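Local atomic coordinates of shikimate dehydrogenase (NADP(+)) (Listeria monocytogenes, PDB entry 3TNL), a protein that probably catalyses the reversible NADPH-linked reduction of 3-dehydroshikimate to shikimate, a step on the chorismate pathway to the aromatic amino acids. Residues B[37-42]-B[89-94]; B[121-126]-B[298-303]; B[189-194]-B[209-214]. One frame throughout, in Å; residues are numbered along the deposited sequence.

Contact 1: B[37-42]-B[89-94]; sequences TELIGL and MNLRGW
G41 N donates to G93 O at 3.3 Å. The bond is fairly straight, 158° at the hydrogen, and the donor lies in the carbonyl plane on a lone pair. The same oxygen also receives a CA-H...O contact from I40 CA at 3.4 Å. One residue on, W94 CA comes within 3.1 Å of G41 O. G41 has no side chain here, and W94 CB sits against its carbonyl, 3.3 Å from G41 O. The indole itself leaves G41 behind and meets the ring of F86, with W94 CG lodged between the backbone N and the carbonyl carbon (chi1 56°). Away from the glycine, I40 CD1 rests on R92 CB at 3.9 Å. The pairing of G41 with W94 is parallel. It joins strands 38-44 and 93-96, neighbours in the mixed sheet of the substrate-binding domain. At N90, with its positive phi, helix 79-88 ends in a Schellman motif, and residues 91-92 lead from it into strand 93-96. There the two backbones part, and water takes over. One water donates to L39 O and accepts from R92 N, 2.7 Å each. Another donates to both E38 OE2 and N90 O. Beside them L91 CD2 packs on L39 CB at 3.9 Å, and M89 CE reaches L39 CD2. Further out, L70 of the second subunit packs on L39, and F72 of that subunit packs on M89 and L91.

Contact 2: B[121-126]-B[298-303]; sequences VNTVVN and EIWTHK
W300 NE1 donates to V124 O at 3.0 Å, with 151° at the hydrogen. The oxygen lies close to the indole plane, at the ring edge. Seen from the carbonyl, the donor is tilted 35° out of its plane. The bond gives the buried indole N-H a backbone acceptor. W300 CG is anti to its carbonyl carbon (chi1 -60°), which carries the ring from the helix to the strand. T123 and V125 reach toward the helix from the two sides of V124. T123 CG2 approaches the indole obliquely, 4.0 Å from W300 NE1. V125 CB meets I299 CG2 at 3.7 Å, and the V125 methyl CG1 touches the same I299 branch. V125 CB also lies near the plane of the indole, beyond its edge at W300 CD1. H56 adds an edge-to-face contact with the W300 ring. At the start of the strand, T123 OG1 donates to N122 OD1 at 2.9 Å, from above the amide's carbonyl plane. N122 OD1 also accepts from T136 N, so two donors hold this amide oxygen; N122 is an inferred shikimate-binding residue. N122 and T123 both face H134 in a classic beta bulge. The arrangement is helix-on-sheet packing: the last turn of helix 286-301 lies against strand 123-127 of the mixed sheet in the shikimate-binding domain.

Contact 3: B[189-194]-B[209-214]; sequences DFYANA and AQLFDI. With NAD (nicotinamide-adenine-dinucleotide), chain H.
L211 CD2 sits over one face of the Y191 ring, 3.7 Å from its centroid and 21° off the ring normal. This CH-pi contact is the tight part. The methyl is shifted toward the CE1-CZ side of the ring, 3.5 Å from Y191 CZ. The other branch, L211 CD1, meets A194 CB at 3.6 Å. One leucine therefore fills the gap between two residues a helical turn apart. L211 CG is anti to the backbone N (chi1 174°), and chi2 (64°) then spreads the methyls to Y191 and A194. V198 and I183 also touch L211. The helix and strand belong to the beta-alpha-beta unit 180-185, 191-204, 208-213 of the Rossmann-type domain, and strand 208-213 is outermost in its parallel sheet. The D213 end of the contact is looser. Y191 OH comes no nearer than 3.7 Å to F212 C and D213 N, and no hydrogen bond crosses between the segments. Y191 remains partly exposed, and K187 makes a cation-pi contact with its ring. D213 also keeps some exposure; its OD2 accepts from E215 N. F190, next to Y191 in sequence, turns instead to the cofactor. NAD C3B lies over one face of the F190 ring, 3.6 Å above its plane and displaced toward the rim. F190 CZ comes within 3.6 Å of NAD O1A, so the ring flanks both the adenosine ribose and its phosphate.

Along the chain contact 1 comes first and closes before contact 2 opens. Contact 3 falls within the span between the two halves of contact 2. Contacts 1 and 2 have centres 10 Å apart and share the mixed sheet, where strands 93-96 and 123-127 are neighbours. They touch: R92 NE of contact 1 makes a probable hydrogen bond to W300 O of contact 2 at 2.8 Å. Contact 3 lies across the chain's centre in the parallel NAD-binding sheet, its centre about 37 Å from contact 1's and 31 Å from contact 2's. Helix 286-301 leads back from this domain to the shikimate-binding domain of contacts 1 and 2; as in the family, catalysis takes place between the two.

Contact 1: B[37-42]-B[89-94]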
# COMPACT_ATOMS: atom_id res chain seq x y z
N THR B 37 2.46 9.95 0.23
CA THR B 37 2.30 9.04 -0.90
C THR B 37 1.11 8.17 -0.77
O THR B 37 0.93 7.53 0.25
CB THR B 37 3.59 8.21 -1.11
OG1 THR B 37 4.70 9.11 -1.15
CG2 THR B 37 3.56 7.45 -2.44
N GLU B 38 0.32 8.13 -1.84
CA GLU B 38 -0.90 7.30 -1.87
C GLU B 38 -0.68 6.00 -2.64
O GLU B 38 0.23 5.90 -3.49
CB GLU B 38 -2.02 8.11 -2.45
CG GLU B 38 -2.47 9.21 -1.46
CD GLU B 38 -3.71 9.91 -1.90
OE1 GLU B 38 -3.65 10.59 -2.94
OE2 GLU B 38 -4.74 9.76 -1.19
N LEU B 39 -1.49 5.00 -2.34
CA LEU B 39 -1.36 3.68 -2.92
C LEU B 39 -2.46 3.32 -3.94
O LEU B 39 -3.66 3.54 -3.70
CB LEU B 39 -1.42 2.64 -1.79
CG LEU B 39 -1.39 1.14 -2.15
CD1 LEU B 39 -0.03 0.78 -2.83
CD2 LEU B 39 -1.63 0.30 -0.88
N ILE B 40 -2.01 2.71 -5.03
CA ILE B 40 -2.88 2.05 -6.01
C ILE B 40 -2.47 0.57 -5.93
O ILE B 40 -1.29 0.23 -5.98
CB ILE B 40 -2.66 2.56 -7.43
CG1 ILE B 40 -2.92 4.05 -7.53
CG2 ILE B 40 -3.61 1.78 -8.37
CD1 ILE B 40 -4.34 4.49 -7.17
N GLY B 41 -3.46 -0.31 -5.76
CA GLY B 41 -3.18 -1.74 -5.65
C GLY B 41 -3.39 -2.54 -6.92
O GLY B 41 -3.86 -2.04 -7.95
N LEU B 42 -3.09 -3.82 -6.79
CA LEU B 42 -3.30 -4.84 -7.82
C LEU B 42 -3.57 -6.12 -7.03
O LEU B 42 -2.69 -6.57 -6.28
CB LEU B 42 -2.10 -4.96 -8.76
CG LEU B 42 -2.08 -6.23 -9.64
CD1 LEU B 42 -3.31 -6.33 -10.53
CD2 LEU B 42 -0.85 -6.25 -10.52
N MET B 89 -8.91 2.04 4.15
CA MET B 89 -7.62 2.69 3.89
C MET B 89 -7.76 3.89 2.95
O MET B 89 -6.78 4.58 2.70
CB MET B 89 -6.64 1.71 3.24
CG MET B 89 -6.22 0.55 4.11
SD MET B 89 -5.51 -0.84 3.21
CE MET B 89 -3.99 -0.15 2.57
N ASN B 90 -8.96 4.08 2.42
CA ASN B 90 -9.27 5.15 1.45
C ASN B 90 -8.39 5.11 0.20
O ASN B 90 -7.99 6.15 -0.31
CB ASN B 90 -9.18 6.54 2.10
CG ASN B 90 -9.96 7.59 1.32
OD1 ASN B 90 -10.99 7.27 0.71
ND2 ASN B 90 -9.50 8.84 1.37
N LEU B 91 -8.10 3.91 -0.31
CA LEU B 91 -7.33 3.83 -1.56
C LEU B 91 -8.11 4.45 -2.70
O LEU B 91 -9.32 4.28 -2.83
CB LEU B 91 -7.02 2.39 -1.96
CG LEU B 91 -6.07 1.59 -1.07
CD1 LEU B 91 -5.44 0.49 -1.97
CD2 LEU B 91 -5.03 2.41 -0.36
N ARG B 92 -7.38 5.18 -3.55
CA ARG B 92 -8.01 5.80 -4.72
C ARG B 92 -8.48 4.75 -5.75
O ARG B 92 -9.47 4.96 -6.46
CB ARG B 92 -7.00 6.71 -5.38
CG ARG B 92 -7.44 7.30 -6.72
CD ARG B 92 -8.75 8.08 -6.64
NE ARG B 92 -9.07 8.66 -7.93
CZ ARG B 92 -10.26 9.17 -8.25
NH1 ARG B 92 -10.45 9.65 -9.47
NH2 ARG B 92 -11.27 9.19 -7.38
N GLY B 93 -7.79 3.62 -5.84
CA GLY B 93 -8.15 2.60 -6.78
C GLY B 93 -7.19 1.43 -6.81
O GLY B 93 -6.23 1.40 -6.04
N TRP B 94 -7.50 0.46 -7.66
CA TRP B 94 -6.69 -0.73 -7.82
C TRP B 94 -7.10 -1.48 -9.07
O TRP B 94 -8.21 -1.27 -9.61
CB TRP B 94 -6.84 -1.66 -6.61
CG TRP B 94 -8.22 -2.13 -6.23
CD1 TRP B 94 -8.80 -3.28 -6.61
CD2 TRP B 94 -9.14 -1.49 -5.32
NE1 TRP B 94 -10.04 -3.41 -6.02
CE2 TRP B 94 -10.26 -2.32 -5.23
CE3 TRP B 94 -9.11 -0.29 -4.59
CZ2 TRP B 94 -11.35 -2.00 -4.43
CZ3 TRP B 94 -10.21 0.02 -3.82
CH2 TRP B 94 -11.31 -0.84 -3.75
O HOH W 1 -5.23 7.13 -0.32
O HOH W 2 -4.83 5.88 -2.86

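Contact 2: B[121-126]-B[298-303]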
# COMPACT_ATOMS: atom_id res chain seq x y z
N VAL B 121 -14.53 -7.06 -13.96
CA VAL B 121 -13.95 -5.78 -13.59
C VAL B 121 -12.45 -5.97 -13.45
O VAL B 121 -12.01 -6.89 -12.77
CB VAL B 121 -14.49 -5.31 -12.21
CG1 VAL B 121 -13.64 -4.13 -11.63
CG2 VAL B 121 -15.97 -4.95 -12.31
N ASN B 122 -11.64 -5.13 -14.09
CA ASN B 122 -10.20 -5.18 -13.89
C ASN B 122 -9.65 -3.90 -13.26
O ASN B 122 -8.46 -3.84 -12.94
CB ASN B 122 -9.43 -5.53 -15.17
CG ASN B 122 -9.29 -4.38 -16.11
OD1 ASN B 122 -10.01 -3.36 -16.01
ND2 ASN B 122 -8.33 -4.49 -17.03
N THR B 123 -10.50 -2.89 -13.05
CA THR B 123 -10.09 -1.58 -12.55
C THR B 123 -11.18 -1.00 -11.64
O THR B 123 -12.32 -0.93 -12.03
CB THR B 123 -9.88 -0.63 -13.72
OG1 THR B 123 -8.83 -1.12 -14.58
CG2 THR B 123 -9.54 0.78 -13.26
N VAL B 124 -10.80 -0.59 -10.43
CA VAL B 124 -11.71 0.01 -9.49
C VAL B 124 -11.23 1.40 -9.13
O VAL B 124 -10.02 1.64 -9.03
CB VAL B 124 -11.82 -0.84 -8.19
CG1 VAL B 124 -12.77 -0.18 -7.17
CG2 VAL B 124 -12.33 -2.27 -8.50
N VAL B 125 -12.18 2.32 -8.95
CA VAL B 125 -11.88 3.68 -8.50
C VAL B 125 -12.84 4.02 -7.37
O VAL B 125 -13.98 3.56 -7.35
CB VAL B 125 -11.92 4.73 -9.65
CG1 VAL B 125 -13.32 4.81 -10.28
CG2 VAL B 125 -11.48 6.10 -9.17
N ASN B 126 -12.32 4.76 -6.40
CA ASN B 126 -13.04 5.17 -5.20
C ASN B 126 -13.29 6.68 -5.20
O ASN B 126 -12.32 7.45 -5.30
CB ASN B 126 -12.17 4.81 -4.02
CG ASN B 126 -12.86 5.02 -2.68
OD1 ASN B 126 -13.87 5.68 -2.59
ND2 ASN B 126 -12.24 4.51 -1.62
N GLU B 298 -5.65 7.09 -16.13
CA GLU B 298 -6.48 8.33 -16.19
C GLU B 298 -7.66 8.26 -15.24
O GLU B 298 -8.01 9.28 -14.60
CB GLU B 298 -6.98 8.67 -17.61
CG GLU B 298 -7.86 9.98 -17.61
CD GLU B 298 -8.44 10.42 -18.97
OE1 GLU B 298 -8.16 9.80 -20.01
OE2 GLU B 298 -9.22 11.42 -18.96
N ILE B 299 -8.29 7.10 -15.14
CA ILE B 299 -9.40 6.89 -14.22
C ILE B 299 -8.93 7.26 -12.78
O ILE B 299 -9.65 7.90 -12.03
CB ILE B 299 -9.95 5.44 -14.31
CG1 ILE B 299 -10.84 5.27 -15.56
CG2 ILE B 299 -10.77 5.10 -13.11
CD1 ILE B 299 -11.14 3.84 -15.94
N TRP B 300 -7.72 6.86 -12.42
CA TRP B 300 -7.26 7.14 -11.06
C TRP B 300 -6.75 8.55 -10.84
O TRP B 300 -7.08 9.18 -9.84
CB TRP B 300 -6.14 6.19 -10.64
CG TRP B 300 -6.53 4.70 -10.65
CD1 TRP B 300 -7.69 4.15 -10.23
CD2 TRP B 300 -5.73 3.62 -11.12
NE1 TRP B 300 -7.66 2.81 -10.41
CE2 TRP B 300 -6.47 2.45 -10.98
CE3 TRP B 300 -4.45 3.55 -11.68
CZ2 TRP B 300 -5.98 1.20 -11.35
CZ3 TRP B 300 -3.96 2.31 -12.07
CH2 TRP B 300 -4.71 1.17 -11.89
N THR B 301 -5.90 9.00 -11.76
CA THR B 301 -5.16 10.28 -11.62
C THR B 301 -5.70 11.48 -12.33
O THR B 301 -5.32 12.61 -12.00
CB THR B 301 -3.69 10.11 -12.09
OG1 THR B 301 -3.65 10.05 -13.53
CG2 THR B 301 -3.00 8.87 -11.46
N HIS B 302 -6.53 11.26 -13.34
CA HIS B 302 -7.07 12.32 -14.16
C HIS B 302 -5.96 13.10 -14.84
O HIS B 302 -6.08 14.31 -15.10
CB HIS B 302 -8.13 13.16 -13.43
CG HIS B 302 -9.37 12.37 -13.20
ND1 HIS B 302 -10.29 12.16 -14.20
CD2 HIS B 302 -9.79 11.64 -12.15
CE1 HIS B 302 -11.24 11.36 -13.76
NE2 HIS B 302 -10.97 11.04 -12.51
N LYS B 303 -4.89 12.36 -15.13
CA LYS B 303 -3.81 12.84 -15.95
C LYS B 303 -3.54 11.76 -17.00
O LYS B 303 -3.80 10.59 -16.79
CB LYS B 303 -2.60 13.20 -15.15
CG LYS B 303 -2.95 14.32 -14.16
CD LYS B 303 -1.77 15.10 -13.73
CE LYS B 303 -2.18 16.17 -12.73
NZ LYS B 303 -1.11 17.14 -12.43

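Contact 3: B[189-194]-B[209-214]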
# COMPACT_ATOMS: atom_id res chain seq x y z
N ASP B 189 -14.64 -26.02 -21.58
CA ASP B 189 -15.48 -25.35 -20.60
C ASP B 189 -15.78 -23.89 -20.89
O ASP B 189 -16.68 -23.33 -20.26
CB ASP B 189 -14.87 -25.48 -19.22
CG ASP B 189 -14.93 -26.92 -18.69
OD1 ASP B 189 -15.77 -27.73 -19.18
OD2 ASP B 189 -14.16 -27.23 -17.76
N PHE B 190 -15.04 -23.25 -21.81
CA PHE B 190 -15.30 -21.86 -22.19
C PHE B 190 -16.37 -21.71 -23.28
O PHE B 190 -16.82 -20.60 -23.56
CB PHE B 190 -14.00 -21.17 -22.69
CG PHE B 190 -12.94 -21.04 -21.63
CD1 PHE B 190 -12.90 -19.91 -20.81
CD2 PHE B 190 -12.01 -22.01 -21.44
CE1 PHE B 190 -11.94 -19.77 -19.83
CE2 PHE B 190 -11.01 -21.87 -20.47
CZ PHE B 190 -11.00 -20.76 -19.65
N TYR B 191 -16.76 -22.81 -23.94
CA TYR B 191 -17.72 -22.71 -25.07
C TYR B 191 -19.03 -22.11 -24.59
O TYR B 191 -19.62 -21.28 -25.29
CB TYR B 191 -17.95 -24.06 -25.78
CG TYR B 191 -18.51 -23.97 -27.18
CD1 TYR B 191 -19.89 -24.05 -27.42
CD2 TYR B 191 -17.67 -23.77 -28.28
CE1 TYR B 191 -20.39 -23.96 -28.73
CE2 TYR B 191 -18.17 -23.71 -29.57
CZ TYR B 191 -19.52 -23.77 -29.79
OH TYR B 191 -19.99 -23.68 -31.11
N ALA B 192 -19.49 -22.54 -23.43
CA ALA B 192 -20.73 -21.99 -22.86
C ALA B 192 -20.65 -20.48 -22.57
O ALA B 192 -21.64 -19.76 -22.70
CB ALA B 192 -21.15 -22.76 -21.61
N ASN B 193 -19.48 -20.00 -22.19
CA ASN B 193 -19.28 -18.59 -21.97
C ASN B 193 -19.40 -17.84 -23.30
O ASN B 193 -19.96 -16.76 -23.39
CB ASN B 193 -17.91 -18.29 -21.37
CG ASN B 193 -17.76 -16.84 -21.02
OD1 ASN B 193 -18.61 -16.27 -20.32
ND2 ASN B 193 -16.70 -16.20 -21.54
N ALA B 194 -18.83 -18.42 -24.36
CA ALA B 194 -18.93 -17.78 -25.67
C ALA B 194 -20.42 -17.70 -26.11
O ALA B 194 -20.84 -16.72 -26.74
CB ALA B 194 -18.10 -18.53 -26.73
N ALA B 209 -23.47 -11.22 -33.92
CA ALA B 209 -22.51 -12.17 -33.38
C ALA B 209 -22.94 -13.60 -33.61
O ALA B 209 -24.14 -13.94 -33.59
CB ALA B 209 -22.33 -11.91 -31.87
N GLN B 210 -21.96 -14.46 -33.82
CA GLN B 210 -22.17 -15.89 -33.97
C GLN B 210 -20.95 -16.64 -33.46
O GLN B 210 -19.87 -16.06 -33.40
CB GLN B 210 -22.52 -16.29 -35.40
CG GLN B 210 -21.59 -15.88 -36.42
CD GLN B 210 -22.20 -15.98 -37.85
OE1 GLN B 210 -23.27 -16.59 -38.09
NE2 GLN B 210 -21.49 -15.42 -38.80
N LEU B 211 -21.19 -17.89 -33.05
CA LEU B 211 -20.16 -18.78 -32.51
C LEU B 211 -20.08 -20.10 -33.28
O LEU B 211 -21.10 -20.68 -33.66
CB LEU B 211 -20.50 -19.10 -31.05
CG LEU B 211 -19.62 -20.13 -30.33
CD1 LEU B 211 -18.18 -19.70 -30.17
CD2 LEU B 211 -20.29 -20.45 -28.99
N PHE B 212 -18.86 -20.55 -33.53
CA PHE B 212 -18.57 -21.81 -34.18
C PHE B 212 -17.44 -22.56 -33.47
O PHE B 212 -16.62 -21.97 -32.78
CB PHE B 212 -18.12 -21.57 -35.61
CG PHE B 212 -19.10 -20.75 -36.42
CD1 PHE B 212 -20.22 -21.33 -36.96
CD2 PHE B 212 -18.87 -19.40 -36.65
CE1 PHE B 212 -21.12 -20.56 -37.72
CE2 PHE B 212 -19.74 -18.65 -37.44
CZ PHE B 212 -20.86 -19.25 -37.95
N ASP B 213 -17.37 -23.86 -33.71
CA ASP B 213 -16.27 -24.70 -33.22
C ASP B 213 -15.03 -24.35 -34.06
O ASP B 213 -15.13 -24.21 -35.27
CB ASP B 213 -16.67 -26.16 -33.46
CG ASP B 213 -15.77 -27.17 -32.79
OD1 ASP B 213 -16.32 -28.27 -32.47
OD2 ASP B 213 -14.58 -26.92 -32.55
N ILE B 214 -13.87 -24.26 -33.41
CA ILE B 214 -12.61 -24.01 -34.11
C ILE B 214 -12.30 -25.14 -35.11
O ILE B 214 -11.50 -24.97 -36.03
CB ILE B 214 -11.42 -23.79 -33.08
CG1 ILE B 214 -10.14 -23.29 -33.76
CG2 ILE B 214 -11.15 -25.08 -32.28
CD1 ILE B 214 -10.27 -21.92 -34.43
PA NAD H . -8.54 -17.71 -20.29
O1A NAD H . -7.93 -18.84 -19.47
O2A NAD H . -9.61 -16.85 -19.64
O5B NAD H . -9.05 -18.32 -21.70
C5B NAD H . -8.31 -19.26 -22.49
C4B NAD H . -8.89 -19.31 -23.90
O4B NAD H . -8.00 -20.07 -24.74
C3B NAD H . -10.19 -20.09 -23.97
O3B NAD H . -10.98 -19.55 -25.06
C2B NAD H . -9.78 -21.50 -24.32
O2B NAD H . -10.78 -22.23 -25.02
C1B NAD H . -8.60 -21.25 -25.24
N9A NAD H . -7.59 -22.31 -25.34
C8A NAD H . -6.66 -22.59 -24.41
N7A NAD H . -5.85 -23.57 -24.87
C5A NAD H . -6.24 -23.93 -26.12
C6A NAD H . -5.84 -24.82 -27.09
N6A NAD H . -4.78 -25.62 -26.88
N1A NAD H . -6.49 -24.87 -28.27
C2A NAD H . -7.56 -24.07 -28.51
N3A NAD H . -8.01 -23.17 -27.61
C4A NAD H . -7.39 -23.06 -26.42
O3 NAD H . -7.31 -16.82 -20.78
PN NAD H . -7.27 -15.23 -21.01
O1N NAD H . -7.05 -14.48 -19.73
O2N NAD H . -8.42 -14.83 -21.95
O5D NAD H . -5.88 -15.02 -21.80
C5D NAD H . -5.73 -15.59 -23.09
C4D NAD H . -4.47 -14.96 -23.65
O4D NAD H . -4.60 -13.53 -23.64
C3D NAD H . -3.26 -15.28 -22.77
O3D NAD H . -2.19 -15.70 -23.62
C2D NAD H . -2.93 -13.97 -22.08
O2D NAD H . -1.53 -13.85 -21.73
C1D NAD H . -3.39 -12.95 -23.12
N1N NAD H . -3.72 -11.62 -22.63
C2N NAD H . -3.08 -10.54 -23.12
C3N NAD H . -3.39 -9.26 -22.69
C7N NAD H . -2.70 -8.05 -23.22
O7N NAD H . -2.76 -7.04 -22.52
N7N NAD H . -2.08 -8.10 -24.42
C4N NAD H . -4.39 -9.10 -21.71
C5N NAD H . -5.05 -10.22 -21.22
C6N NAD H . -4.69 -11.48 -21.69